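Local coordinates for protein Phi class glutathione transferase GSTF1 (Populus tremula x Populus tremuloides, PDB 4RI6) that probably catalyses the conjugation of glutathione to electrophilic substrates such as organic halides, as a dimeric Phi class glutathione transferase that takes part in detoxification, at residues A[15-20]-A[210-215]; A[172-177]-A[203-208]; A[57-60]-A[65-68]; A[20-25]-A[165-170]; A[72-77]-A[87-92]. All coordinates share one frame; numbering follows the deposited sequence.

From the N terminus, helix 14-25 opens two loops. Contact 1 joins 15-20 to the C-terminal helix 203-214 and encloses all the other contacts. Contact 4 starts at Leu20, which it shares with contact 1, and ends on helix 164-179; it encloses contacts 3 and 5. Contact 3 closes a short hairpin, and contact 5 follows in series, bringing the linker 87-92 back against helix 69-79. Contact 2 opens after contact 4 has closed and joins helix 164-179 to helix 203-214. None of the loops cross. Contacts 1 and 4 tie the thioredoxin-like domain to the helical domain, and contacts 3 and 5 also reach the second subunit.

Contact 1: A[15-20]-A[210-215]; sequences AVSRVL and EMRKNA. With GSH (glutathione), chain C.
Ser17 and Arg212 face each other with their CA atoms 8.8 Å apart, and Leu20 and Met211, one turn on along helix 15-20 and one residue back along the other helix, do so at 9.6 Å, so helix 15-20 and the end of the C-terminal helix 203-214 are far enough apart that side chains, not backbones, make the contact. The polar bridge is a single nearly straight bond: Arg212 NH2 donates to Ser17 OG at 3.0 Å, with 166° at the hydrogen. The hydroxyl lies 4° from the guanidinium plane, which places it at the edge of that group, and Ser17 CB follows in the same plane. Arg212 reaches this position with CG anti to the backbone N (chi1 -169°) and a bend at chi3 that turns the guanidinium toward helix 15-20. Its NE bonds to Pro11 O, so two of its nitrogens are fixed by the N-terminal domain, while Ser17 OG is shared with Ser13 O. The guanidinium also packs against Tyr175. The apolar part is small and made by two methyl groups: Met211 CE rests on Leu20 CD1 at 3.9 Å, the thioether bending at chi3 as the two side chains cross obliquely. At the other side of helix 15-20, Ala15 CB lies 3.8 Å from GSH O11. The contact thus lies behind the glutathione site (G-site) of the glutathione transferase fold, the C-terminal helix backing the helix that follows Ser13 and carries Ala15.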
# COMPACT_ATOMS: atom_id res chain seq x y z
N ALA A 15 -2.64 10.69 7.43
CA ALA A 15 -1.97 9.48 7.87
C ALA A 15 -1.93 9.36 9.40
O ALA A 15 -2.07 8.28 9.95
CB ALA A 15 -0.56 9.41 7.29
N VAL A 16 -1.72 10.47 10.09
CA VAL A 16 -1.84 10.45 11.55
C VAL A 16 -3.28 10.06 11.97
O VAL A 16 -3.48 9.27 12.89
CB VAL A 16 -1.48 11.83 12.18
CG1 VAL A 16 -1.76 11.84 13.70
CG2 VAL A 16 -0.01 12.19 11.89
N SER A 17 -4.27 10.63 11.30
CA SER A 17 -5.67 10.36 11.62
C SER A 17 -6.01 8.88 11.47
O SER A 17 -6.79 8.33 12.26
CB SER A 17 -6.59 11.20 10.72
OG SER A 17 -6.58 12.55 11.12
N ARG A 18 -5.45 8.24 10.46
CA ARG A 18 -5.62 6.81 10.26
C ARG A 18 -5.13 6.05 11.49
O ARG A 18 -5.81 5.15 11.98
CB ARG A 18 -4.87 6.36 9.01
CG ARG A 18 -4.95 4.87 8.74
CD ARG A 18 -4.20 4.46 7.46
NE ARG A 18 -4.88 5.04 6.33
CZ ARG A 18 -4.50 6.11 5.65
NH1 ARG A 18 -3.35 6.74 5.93
NH2 ARG A 18 -5.27 6.56 4.69
N VAL A 19 -3.97 6.42 12.00
CA VAL A 19 -3.44 5.73 13.17
C VAL A 19 -4.28 6.02 14.42
O VAL A 19 -4.57 5.11 15.21
CB VAL A 19 -1.96 6.11 13.40
CG1 VAL A 19 -1.45 5.58 14.72
CG2 VAL A 19 -1.11 5.59 12.27
N LEU A 20 -4.68 7.28 14.61
CA LEU A 20 -5.45 7.65 15.78
C LEU A 20 -6.77 6.91 15.83
O LEU A 20 -7.18 6.43 16.89
CB LEU A 20 -5.71 9.16 15.81
CG LEU A 20 -4.49 10.05 16.00
CD1 LEU A 20 -4.89 11.51 16.00
CD2 LEU A 20 -3.79 9.73 17.31
N GLU A 210 -12.65 15.72 16.59
CA GLU A 210 -12.65 16.68 17.69
C GLU A 210 -11.22 16.95 18.15
O GLU A 210 -10.88 18.09 18.48
CB GLU A 210 -13.52 16.20 18.85
CG GLU A 210 -13.68 17.25 19.98
CD GLU A 210 -14.37 18.56 19.56
OE1 GLU A 210 -15.10 18.60 18.54
OE2 GLU A 210 -14.19 19.57 20.29
N MET A 211 -10.38 15.92 18.15
CA MET A 211 -8.98 16.12 18.54
C MET A 211 -8.37 17.16 17.62
O MET A 211 -7.61 18.03 18.06
CB MET A 211 -8.15 14.84 18.45
CG MET A 211 -8.45 13.81 19.52
SD MET A 211 -7.53 12.28 19.21
CE MET A 211 -5.86 12.84 19.54
N ARG A 212 -8.72 17.06 16.35
CA ARG A 212 -8.17 17.93 15.34
C ARG A 212 -8.68 19.35 15.51
O ARG A 212 -7.93 20.33 15.43
CB ARG A 212 -8.53 17.37 13.96
CG ARG A 212 -7.82 18.01 12.82
CD ARG A 212 -8.48 17.62 11.53
NE ARG A 212 -8.18 16.25 11.13
CZ ARG A 212 -8.82 15.65 10.14
NH1 ARG A 212 -9.78 16.29 9.50
NH2 ARG A 212 -8.50 14.41 9.80
N LYS A 213 -9.98 19.47 15.79
CA LYS A 213 -10.59 20.77 15.93
C LYS A 213 -9.97 21.53 17.09
O LYS A 213 -9.85 22.75 17.03
CB LYS A 213 -12.10 20.63 16.11
CG LYS A 213 -12.86 21.92 15.85
CD LYS A 213 -14.33 21.64 15.65
CE LYS A 213 -15.13 22.94 15.61
NZ LYS A 213 -16.59 22.67 15.61
N ASN A 214 -9.55 20.79 18.12
CA ASN A 214 -9.00 21.38 19.35
C ASN A 214 -7.48 21.45 19.39
O ASN A 214 -6.90 22.10 20.26
CB ASN A 214 -9.49 20.59 20.56
CG ASN A 214 -11.00 20.61 20.70
OD1 ASN A 214 -11.65 21.58 20.32
ND2 ASN A 214 -11.55 19.54 21.26
N ALA A 215 -6.81 20.78 18.46
CA ALA A 215 -5.36 20.78 18.45
C ALA A 215 -4.81 22.20 18.33
O ALA A 215 -3.69 22.48 18.79
CB ALA A 215 -4.84 19.92 17.32
N1 GSH C . 2.66 6.78 3.28
CA1 GSH C . 2.84 7.52 4.52
C1 GSH C . 2.02 7.00 5.68
O11 GSH C . 0.94 6.51 5.39
O12 GSH C . 2.42 7.04 6.86
CB1 GSH C . 2.37 8.90 4.14
CG1 GSH C . 3.01 9.90 5.06
CD1 GSH C . 2.72 11.29 4.56
OE1 GSH C . 2.76 11.60 3.39
N2 GSH C . 2.47 12.12 5.54
CA2 GSH C . 2.20 13.52 5.42
C2 GSH C . 3.47 14.25 5.78
O2 GSH C . 4.17 13.78 6.64
CB2 GSH C . 1.04 13.80 6.38
SG2 GSH C . -0.58 13.55 5.61
N3 GSH C . 3.72 15.39 5.12
CA3 GSH C . 4.85 16.23 5.42
C3 GSH C . 6.02 15.97 4.51
O31 GSH C . 5.95 15.05 3.68
O32 GSH C . 7.03 16.70 4.63

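Contact 2: A[172-177]-A[203-208]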
# COMPACT_ATOMS: atom_id res chain seq x y z
N ASN A 172 -8.99 10.71 3.84
CA ASN A 172 -9.13 11.47 2.61
C ASN A 172 -10.59 11.72 2.30
O ASN A 172 -10.96 12.79 1.81
CB ASN A 172 -8.45 10.77 1.43
CG ASN A 172 -6.95 10.90 1.48
OD1 ASN A 172 -6.41 11.77 2.16
ND2 ASN A 172 -6.26 10.06 0.75
N GLY A 173 -11.44 10.73 2.56
CA GLY A 173 -12.85 10.88 2.31
C GLY A 173 -13.43 12.06 3.08
O GLY A 173 -14.19 12.87 2.52
N ASP A 174 -13.06 12.19 4.35
CA ASP A 174 -13.69 13.19 5.19
C ASP A 174 -13.27 14.58 4.73
O ASP A 174 -14.08 15.51 4.70
CB ASP A 174 -13.33 12.98 6.68
CG ASP A 174 -14.30 13.70 7.63
OD1 ASP A 174 -14.15 14.91 7.78
OD2 ASP A 174 -15.22 13.07 8.19
N TYR A 175 -12.01 14.74 4.33
CA TYR A 175 -11.59 16.05 3.86
C TYR A 175 -12.31 16.41 2.56
O TYR A 175 -12.75 17.55 2.39
CB TYR A 175 -10.07 16.10 3.65
CG TYR A 175 -9.26 16.55 4.85
CD1 TYR A 175 -9.48 17.78 5.45
CD2 TYR A 175 -8.24 15.76 5.36
CE1 TYR A 175 -8.72 18.19 6.54
CE2 TYR A 175 -7.48 16.15 6.44
CZ TYR A 175 -7.72 17.38 7.02
OH TYR A 175 -6.97 17.82 8.10
N LEU A 176 -12.46 15.45 1.65
CA LEU A 176 -13.15 15.75 0.41
C LEU A 176 -14.62 16.09 0.67
O LEU A 176 -15.14 17.07 0.13
CB LEU A 176 -13.04 14.59 -0.58
CG LEU A 176 -11.61 14.40 -1.11
CD1 LEU A 176 -11.51 13.16 -1.96
CD2 LEU A 176 -11.13 15.65 -1.89
N VAL A 177 -15.29 15.30 1.50
CA VAL A 177 -16.72 15.51 1.74
C VAL A 177 -17.00 16.82 2.48
O VAL A 177 -17.95 17.53 2.15
CB VAL A 177 -17.35 14.32 2.51
CG1 VAL A 177 -18.77 14.61 2.94
CG2 VAL A 177 -17.35 13.08 1.64
N GLU A 203 -17.94 6.65 16.59
CA GLU A 203 -17.44 7.48 17.67
C GLU A 203 -15.93 7.65 17.56
O GLU A 203 -15.42 8.72 17.87
CB GLU A 203 -17.82 6.89 19.03
CG GLU A 203 -19.31 6.95 19.37
CD GLU A 203 -19.85 8.37 19.44
OE1 GLU A 203 -19.06 9.31 19.69
OE2 GLU A 203 -21.07 8.55 19.21
N SER A 204 -15.22 6.63 17.08
CA SER A 204 -13.77 6.72 16.97
C SER A 204 -13.41 7.86 16.03
O SER A 204 -12.55 8.69 16.33
CB SER A 204 -13.15 5.42 16.46
OG SER A 204 -13.65 5.08 15.17
N TRP A 205 -14.10 7.93 14.90
CA TRP A 205 -13.81 8.95 13.93
C TRP A 205 -14.25 10.33 14.43
O TRP A 205 -13.55 11.33 14.22
CB TRP A 205 -14.45 8.63 12.57
CG TRP A 205 -13.99 9.58 11.50
CD1 TRP A 205 -14.76 10.45 10.80
CD2 TRP A 205 -12.64 9.80 11.06
NE1 TRP A 205 -13.99 11.17 9.92
CE2 TRP A 205 -12.68 10.80 10.07
CE3 TRP A 205 -11.40 9.23 11.39
CZ2 TRP A 205 -11.53 11.26 9.43
CZ3 TRP A 205 -10.27 9.68 10.73
CH2 TRP A 205 -10.34 10.68 9.77
N LYS A 206 -15.39 10.40 15.11
CA LYS A 206 -15.81 11.66 15.71
C LYS A 206 -14.77 12.17 16.71
O LYS A 206 -14.53 13.38 16.79
CB LYS A 206 -17.16 11.51 16.41
CG LYS A 206 -18.29 11.23 15.47
CD LYS A 206 -19.53 11.00 16.29
CE LYS A 206 -20.75 10.91 15.47
NZ LYS A 206 -21.89 10.72 16.42
N LYS A 207 -14.15 11.26 17.45
CA LYS A 207 -13.16 11.67 18.44
C LYS A 207 -11.91 12.21 17.75
O LYS A 207 -11.34 13.19 18.20
CB LYS A 207 -12.81 10.51 19.37
CG LYS A 207 -13.95 10.15 20.30
CD LYS A 207 -13.63 9.07 21.30
CE LYS A 207 -14.84 8.74 22.15
NZ LYS A 207 -14.47 8.11 23.44
N VAL A 208 -11.52 11.61 16.64
CA VAL A 208 -10.39 12.11 15.90
C VAL A 208 -10.67 13.52 15.39
O VAL A 208 -9.82 14.41 15.52
CB VAL A 208 -10.03 11.19 14.72
CG1 VAL A 208 -8.95 11.83 13.84
CG2 VAL A 208 -9.56 9.81 15.23
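Asp174 and Trp205 make the whole of this contact, their CA atoms 9.7 Å apart and their side chains running past one another in opposite directions. Along Asp174, CB comes first and sits beside the benzene half of the indole, 3.7 Å from Trp205 CZ2. The next atom, CG, is 3.4 Å from Trp205 NE1 and lies in the ring plane at the edge of the indole. The tip, OD2, accepts the indole N-H: Trp205 NE1 to Asp174 OD2 is 2.8 Å and 171° at the hydrogen. The oxygen is practically in the ring plane, so the donor is used straight on. Seen from the acceptor the geometry differs, because the nitrogen stands well above the carboxylate plane, in keeping with the 60° between that plane and the ring. Both first torsions are anti to the backbone N (chi1 -162° in Asp174), which extends each side chain across the gap between the helices. The bond gives the buried Asp174 carboxylate a neutral donor, short and nearly straight, and pins the rotation of the indole. Trp205 lies between helices 14-25 and 164-179, with its far edge against Ser17 of the former and its CZ2 near Leu170 O of the latter. Asp174 also leans on Leu209, one turn on in helix 203-214, while Tyr175 and Leu176 join helix 164-179 to helix 93-122, Tyr175 also reaching Arg212.

Contact 3: A[57-60]-A[65-68]. With GSH (glutathione), chain C.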
# COMPACT_ATOMS: atom_id res chain seq x y z
N PRO A 57 2.85 9.74 10.19
CA PRO A 57 3.29 9.57 11.57
C PRO A 57 4.48 8.66 11.76
O PRO A 57 4.90 7.96 10.84
CB PRO A 57 2.06 8.93 12.22
CG PRO A 57 1.56 8.05 11.17
CD PRO A 57 1.73 8.83 9.89
N ALA A 58 5.00 8.68 12.98
CA ALA A 58 5.86 7.62 13.48
C ALA A 58 5.24 7.07 14.76
O ALA A 58 4.46 7.75 15.43
CB ALA A 58 7.28 8.12 13.71
N PHE A 59 5.62 5.85 15.10
CA PHE A 59 5.08 5.11 16.22
C PHE A 59 6.23 4.56 17.06
O PHE A 59 7.21 4.05 16.49
CB PHE A 59 4.20 3.97 15.70
CG PHE A 59 3.82 2.98 16.75
CD1 PHE A 59 4.70 2.00 17.15
CD2 PHE A 59 2.55 3.01 17.31
CE1 PHE A 59 4.34 1.09 18.13
CE2 PHE A 59 2.19 2.09 18.27
CZ PHE A 59 3.08 1.13 18.68
N LYS A 60 6.12 4.66 18.39
CA LYS A 60 7.02 3.98 19.31
C LYS A 60 6.26 3.29 20.44
O LYS A 60 5.32 3.85 20.99
CB LYS A 60 8.03 4.95 19.96
CG LYS A 60 8.96 5.71 19.04
CD LYS A 60 9.95 6.51 19.88
CE LYS A 60 10.88 7.37 19.04
NZ LYS A 60 11.84 8.10 19.89
N THR A 65 9.99 0.77 17.02
CA THR A 65 9.69 2.03 16.35
C THR A 65 9.26 1.70 14.92
O THR A 65 9.95 0.95 14.21
CB THR A 65 10.89 2.98 16.37
OG1 THR A 65 11.20 3.34 17.72
CG2 THR A 65 10.62 4.25 15.58
N LEU A 66 8.13 2.27 14.48
CA LEU A 66 7.56 1.97 13.17
C LEU A 66 7.16 3.24 12.45
O LEU A 66 6.76 4.20 13.09
CB LEU A 66 6.32 1.07 13.32
CG LEU A 66 6.56 -0.39 13.74
CD1 LEU A 66 5.24 -1.06 14.02
CD2 LEU A 66 7.32 -1.15 12.67
N PHE A 67 7.25 3.23 11.12
CA PHE A 67 6.62 4.26 10.31
C PHE A 67 5.72 3.60 9.24
O PHE A 67 5.62 2.38 9.17
CB PHE A 67 7.66 5.19 9.67
CG PHE A 67 8.67 4.49 8.81
CD1 PHE A 67 8.46 4.30 7.46
CD2 PHE A 67 9.87 4.05 9.35
CE1 PHE A 67 9.39 3.67 6.67
CE2 PHE A 67 10.82 3.43 8.55
CZ PHE A 67 10.56 3.24 7.21
N GLU A 68 5.09 4.45 8.44
CA GLU A 68 4.01 4.13 7.48
C GLU A 68 2.73 3.77 8.22
O GLU A 68 2.64 2.76 8.89
CB GLU A 68 4.39 3.02 6.48
CG GLU A 68 5.18 3.57 5.30
CD GLU A 68 4.36 4.48 4.40
OE1 GLU A 68 3.12 4.53 4.56
OE2 GLU A 68 4.95 5.13 3.52
N1 GSH C . 2.66 6.78 3.28
CA1 GSH C . 2.84 7.52 4.52
C1 GSH C . 2.02 7.00 5.68
O11 GSH C . 0.94 6.51 5.39
O12 GSH C . 2.42 7.04 6.86
CB1 GSH C . 2.37 8.90 4.14
CG1 GSH C . 3.01 9.90 5.06
CD1 GSH C . 2.72 11.29 4.56
OE1 GSH C . 2.76 11.60 3.39
N2 GSH C . 2.47 12.12 5.54
CA2 GSH C . 2.20 13.52 5.42
C2 GSH C . 3.47 14.25 5.78
O2 GSH C . 4.17 13.78 6.64
CB2 GSH C . 1.04 13.80 6.38
SG2 GSH C . -0.58 13.55 5.61
N3 GSH C . 3.72 15.39 5.12
CA3 GSH C . 4.85 16.23 5.42
C3 GSH C . 6.02 15.97 4.51
O31 GSH C . 5.95 15.05 3.68
O32 GSH C . 7.03 16.70 4.63
O HOH W 1 4.85 7.31 8.29
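Phe59 has CG anti to its backbone N (chi1 168°), which swings the ring toward Leu66 and brings Phe59 CD1 to 4.3 Å from Leu66 CB, with the ring oblique to that carbon. On the other face of the sheet Lys60 and Thr65 lie side by side and point the same way, Lys60 CG being 3.5 Å from Thr65 OG1. The strands run antiparallel, at 161°. Phe59 and Leu66 form the hydrogen-bonded pair: Phe59 N to Leu66 O and Leu66 N to Phe59 O are both 2.8 Å, the first running nearly straight into its carbonyl. Toward glutathione the strands part and a water takes over. It donates to Pro57 O at 2.6 Å and to GSH O12 at 2.8 Å, and accepts from Glu68 N at 2.9 Å, so the gamma-glutamyl carboxylate is tied to the residues flanking both strands. Glu68, with a positive phi of 70°, turns its bent side chain to the ligand amino group; Glu68 OE1 meets GSH N1 at 2.6 Å and OE2 adds a weaker bond. Pro57, just before strand 58-60, follows a cis peptide bond, a hallmark of the thioredoxin fold. Strand 58-60 bonds to strand 5-8 through Ala58 and Lys60, while 65-67 is outermost within the chain. The Phe59 and Leu66 face is covered by Ile72 and Tyr75 of helix 69-79, and Phe67 meets Trp102 of the second subunit edge-to-face.

Contact 4: A[20-25]-A[165-170]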
# COMPACT_ATOMS: atom_id res chain seq x y z
N LEU A 20 -4.68 7.28 14.61
CA LEU A 20 -5.45 7.65 15.78
C LEU A 20 -6.77 6.91 15.83
O LEU A 20 -7.18 6.43 16.89
CB LEU A 20 -5.71 9.16 15.81
CG LEU A 20 -4.49 10.05 16.00
CD1 LEU A 20 -4.89 11.51 16.00
CD2 LEU A 20 -3.79 9.73 17.31
N ALA A 21 -7.45 6.82 14.69
CA ALA A 21 -8.72 6.14 14.65
C ALA A 21 -8.54 4.67 15.02
O ALA A 21 -9.38 4.09 15.72
CB ALA A 21 -9.35 6.28 13.27
N THR A 22 -7.44 4.07 14.55
CA THR A 22 -7.15 2.68 14.87
C THR A 22 -6.88 2.48 16.35
O THR A 22 -7.42 1.56 16.96
CB THR A 22 -5.95 2.19 14.04
OG1 THR A 22 -6.29 2.32 12.65
CG2 THR A 22 -5.60 0.73 14.36
N LEU A 23 -6.06 3.34 16.94
CA LEU A 23 -5.77 3.26 18.36
C LEU A 23 -7.07 3.32 19.16
O LEU A 23 -7.25 2.58 20.12
CB LEU A 23 -4.83 4.38 18.78
CG LEU A 23 -3.40 4.22 18.27
CD1 LEU A 23 -2.64 5.51 18.37
CD2 LEU A 23 -2.70 3.14 19.07
N ILE A 24 -7.97 4.20 18.76
CA ILE A 24 -9.21 4.41 19.51
C ILE A 24 -10.14 3.20 19.36
O ILE A 24 -10.70 2.72 20.34
CB ILE A 24 -9.90 5.69 19.07
CG1 ILE A 24 -9.06 6.91 19.49
CG2 ILE A 24 -11.28 5.79 19.70
CD1 ILE A 24 -9.45 8.21 18.80
N GLU A 25 -10.27 2.68 18.13
CA GLU A 25 -11.00 1.44 17.91
C GLU A 25 -10.44 0.31 18.74
O GLU A 25 -11.19 -0.52 19.25
CB GLU A 25 -10.96 1.06 16.43
CG GLU A 25 -11.84 1.93 15.53
CD GLU A 25 -13.33 1.57 15.56
OE1 GLU A 25 -13.68 0.43 15.90
OE2 GLU A 25 -14.15 2.45 15.21
N ALA A 165 -10.30 -1.76 6.41
CA ALA A 165 -10.44 -1.31 5.03
C ALA A 165 -11.30 -0.06 4.97
O ALA A 165 -10.95 0.90 4.29
CB ALA A 165 -11.02 -2.39 4.17
N ASP A 166 -12.42 -0.06 5.68
CA ASP A 166 -13.28 1.13 5.70
C ASP A 166 -12.58 2.28 6.41
O ASP A 166 -12.57 3.42 5.92
CB ASP A 166 -14.61 0.82 6.37
CG ASP A 166 -15.25 -0.42 5.80
OD1 ASP A 166 -15.77 -0.37 4.66
OD2 ASP A 166 -15.24 -1.45 6.50
N LEU A 167 -11.99 1.97 7.56
CA LEU A 167 -11.30 2.96 8.38
C LEU A 167 -10.28 3.71 7.56
O LEU A 167 -10.20 4.94 7.62
CB LEU A 167 -10.66 2.29 9.60
CG LEU A 167 -10.04 3.20 10.66
CD1 LEU A 167 -9.94 2.45 11.98
CD2 LEU A 167 -8.66 3.72 10.23
N SER A 168 -9.54 2.99 6.72
CA SER A 168 -8.44 3.59 6.01
C SER A 168 -8.90 4.65 4.98
O SER A 168 -8.09 5.51 4.59
CB SER A 168 -7.61 2.48 5.34
OG SER A 168 -6.31 2.91 5.02
N HIS A 169 -10.19 4.59 4.57
CA HIS A 169 -10.77 5.57 3.65
C HIS A 169 -11.25 6.86 4.34
O HIS A 169 -11.49 7.86 3.67
CB HIS A 169 -11.95 4.97 2.90
CG HIS A 169 -11.58 3.94 1.89
ND1 HIS A 169 -11.21 2.65 2.23
CD2 HIS A 169 -11.49 4.02 0.54
CE1 HIS A 169 -10.90 1.99 1.13
NE2 HIS A 169 -11.06 2.79 0.09
N LEU A 170 -11.38 6.82 5.66
CA LEU A 170 -11.92 7.96 6.37
C LEU A 170 -11.10 9.25 6.20
O LEU A 170 -11.69 10.31 5.97
CB LEU A 170 -12.07 7.63 7.86
CG LEU A 170 -13.26 6.73 8.19
CD1 LEU A 170 -13.17 6.17 9.62
CD2 LEU A 170 -14.57 7.47 8.00
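Glu25 OE2 is gripped twice, by a salt bridge from Arg202 NE and a hydrogen bond with Ser204 OG, and OE1 bonds to Asn85 ND2; this fixes the carboxylate and leaves the aliphatic part of Glu25 to face the other helix. There Glu25 CG is 4.1 Å from Leu167 CD1, the two side chains running antiparallel alongside each other. No hydrogen bond joins the segments: Leu167 carries the contact. Its CG is anti to the backbone N (chi1 -173°), which sends the isobutyl group out from helix 165-170 onto the surface made by Ala21, Thr22 and Glu25. Leu167 CD2 meets Ala21 CB at 4.0 Å, a methyl-to-methyl contact. Both methyls of Leu167, CD1 and CD2, approach Thr22 OG1 from one side, each at 3.7 Å, and the two side chains cross at about a right angle. That hydroxyl is satisfied along its own helix by Arg18 O. The helix axes are 10.4 Å apart and inclined at 138°, a separation spanned largely by Leu167. Leu167 also packs on Phe162, and Asp166 OD2 bonds to Ser163 N just before the helix; these features are consistent with the capping box and hydrophobic staple known at the start of this helix in glutathione transferases, here set against the first helix of the thioredoxin-like domain.

Contact 5: A[72-77]-A[87-92]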
# COMPACT_ATOMS: atom_id res chain seq x y z
N ILE A 72 1.89 0.65 10.80
CA ILE A 72 1.64 0.93 12.20
C ILE A 72 0.29 0.33 12.64
O ILE A 72 0.18 -0.28 13.70
CB ILE A 72 1.66 2.46 12.47
CG1 ILE A 72 3.08 2.99 12.23
CG2 ILE A 72 1.21 2.78 13.89
CD1 ILE A 72 3.19 4.48 12.18
N CYS A 73 -0.73 0.49 11.79
CA CYS A 73 -2.06 0.03 12.16
C CYS A 73 -2.13 -1.49 12.18
O CYS A 73 -2.78 -2.06 13.05
CB CYS A 73 -3.10 0.60 11.21
SG CYS A 73 -3.36 2.38 11.42
N ARG A 74 -1.44 -2.16 11.26
CA ARG A 74 -1.45 -3.61 11.29
C ARG A 74 -0.76 -4.11 12.56
O ARG A 74 -1.19 -5.09 13.16
CB ARG A 74 -0.79 -4.20 10.04
CG ARG A 74 -1.77 -4.34 8.90
CD ARG A 74 -1.25 -5.16 7.73
NE ARG A 74 -0.24 -4.42 7.01
CZ ARG A 74 -0.46 -3.65 5.95
NH1 ARG A 74 -1.64 -3.51 5.39
NH2 ARG A 74 0.56 -3.03 5.41
N TYR A 75 0.31 -3.46 12.97
CA TYR A 75 1.01 -3.85 14.19
C TYR A 75 0.09 -3.69 15.39
O TYR A 75 -0.01 -4.58 16.23
CB TYR A 75 2.28 -3.02 14.38
CG TYR A 75 2.92 -3.22 15.72
CD1 TYR A 75 3.57 -4.41 16.03
CD2 TYR A 75 2.89 -2.21 16.69
CE1 TYR A 75 4.16 -4.60 17.24
CE2 TYR A 75 3.48 -2.40 17.91
CZ TYR A 75 4.11 -3.60 18.18
OH TYR A 75 4.72 -3.81 19.39
N ILE A 76 -0.59 -2.55 15.46
CA ILE A 76 -1.52 -2.29 16.55
C ILE A 76 -2.58 -3.38 16.61
O ILE A 76 -2.88 -3.92 17.67
CB ILE A 76 -2.17 -0.89 16.38
CG1 ILE A 76 -1.14 0.21 16.63
CG2 ILE A 76 -3.35 -0.71 17.33
CD1 ILE A 76 -1.58 1.59 16.17
N CYS A 77 -3.15 -3.71 15.46
CA CYS A 77 -4.19 -4.72 15.41
C CYS A 77 -3.66 -6.11 15.81
O CYS A 77 -4.36 -6.90 16.45
CB CYS A 77 -4.82 -4.73 14.01
SG CYS A 77 -5.88 -3.28 13.68
N SER A 87 -12.51 -7.39 15.81
CA SER A 87 -12.68 -7.79 14.42
C SER A 87 -12.13 -6.78 13.43
O SER A 87 -12.28 -6.97 12.22
CB SER A 87 -14.16 -8.01 14.11
OG SER A 87 -14.81 -6.76 13.92
N LEU A 88 -11.47 -5.72 13.91
CA LEU A 88 -11.13 -4.60 13.03
C LEU A 88 -10.32 -5.04 11.81
O LEU A 88 -10.55 -4.54 10.70
CB LEU A 88 -10.37 -3.52 13.81
CG LEU A 88 -10.04 -2.23 13.04
CD1 LEU A 88 -11.30 -1.49 12.57
CD2 LEU A 88 -9.18 -1.30 13.89
N TYR A 89 -9.39 -5.97 12.01
CA TYR A 89 -8.59 -6.50 10.90
C TYR A 89 -8.78 -8.02 10.85
O TYR A 89 -7.85 -8.79 10.57
CB TYR A 89 -7.12 -6.11 11.06
CG TYR A 89 -6.42 -5.67 9.77
CD1 TYR A 89 -6.45 -6.45 8.62
CD2 TYR A 89 -5.71 -4.48 9.72
CE1 TYR A 89 -5.80 -6.05 7.46
CE2 TYR A 89 -5.07 -4.06 8.57
CZ TYR A 89 -5.10 -4.85 7.45
OH TYR A 89 -4.44 -4.41 6.32
N GLY A 90 -10.02 -8.44 11.09
CA GLY A 90 -10.38 -9.84 11.09
C GLY A 90 -9.97 -10.58 12.35
O GLY A 90 -9.38 -10.00 13.26
N THR A 91 -10.26 -11.88 12.38
CA THR A 91 -9.94 -12.71 13.53
C THR A 91 -9.24 -14.00 13.15
O THR A 91 -8.97 -14.84 14.01
CB THR A 91 -11.21 -13.09 14.30
OG1 THR A 91 -12.05 -13.87 13.44
CG2 THR A 91 -11.93 -11.84 14.75
N ASP A 92 -8.97 -14.17 11.86
CA ASP A 92 -8.19 -15.32 11.41
C ASP A 92 -7.60 -15.01 10.04
O ASP A 92 -7.77 -13.92 9.53
CB ASP A 92 -9.04 -16.62 11.40
CG ASP A 92 -10.29 -16.55 10.52
OD1 ASP A 92 -10.43 -15.67 9.65
OD2 ASP A 92 -11.17 -17.41 10.71
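Arg74 and Tyr89 supply the polar part of the contact. Arg74 NH1 donates to Tyr89 OH at 3.1 Å, with 160° at the hydrogen, and the hydroxyl sits at the guanidinium edge, close to its plane. The two planes are 70° apart; Arg74 CG lies 3.3 Å from Tyr89 CE2, oblique to the ring, while the bend at chi3 brings NH1 round to the hydroxyl. The apolar part belongs to Cys77, whose CB is 4.0 Å from Tyr89 CB and whose SG is 3.9 Å from Leu88 CD2. A sulfur-aromatic contact completes the set: Cys77 SG lies 5.5 Å from the Tyr89 ring centroid, 85° off the ring normal, thus at the edge. Tyr89 OH is hydrogen-bonded to Asp100 OD1 of the same chain too, while Arg74 forms salt bridges through NE and NH2 with Asp100 and Glu104, respectively, both of the second subunit. Tyr89 therefore ties the linker to a buried arginine whose stronger partners are carboxylates across the dimer interface, and those acids would be expected to balance its positive charge, close as it is to Arg74 of the second subunit.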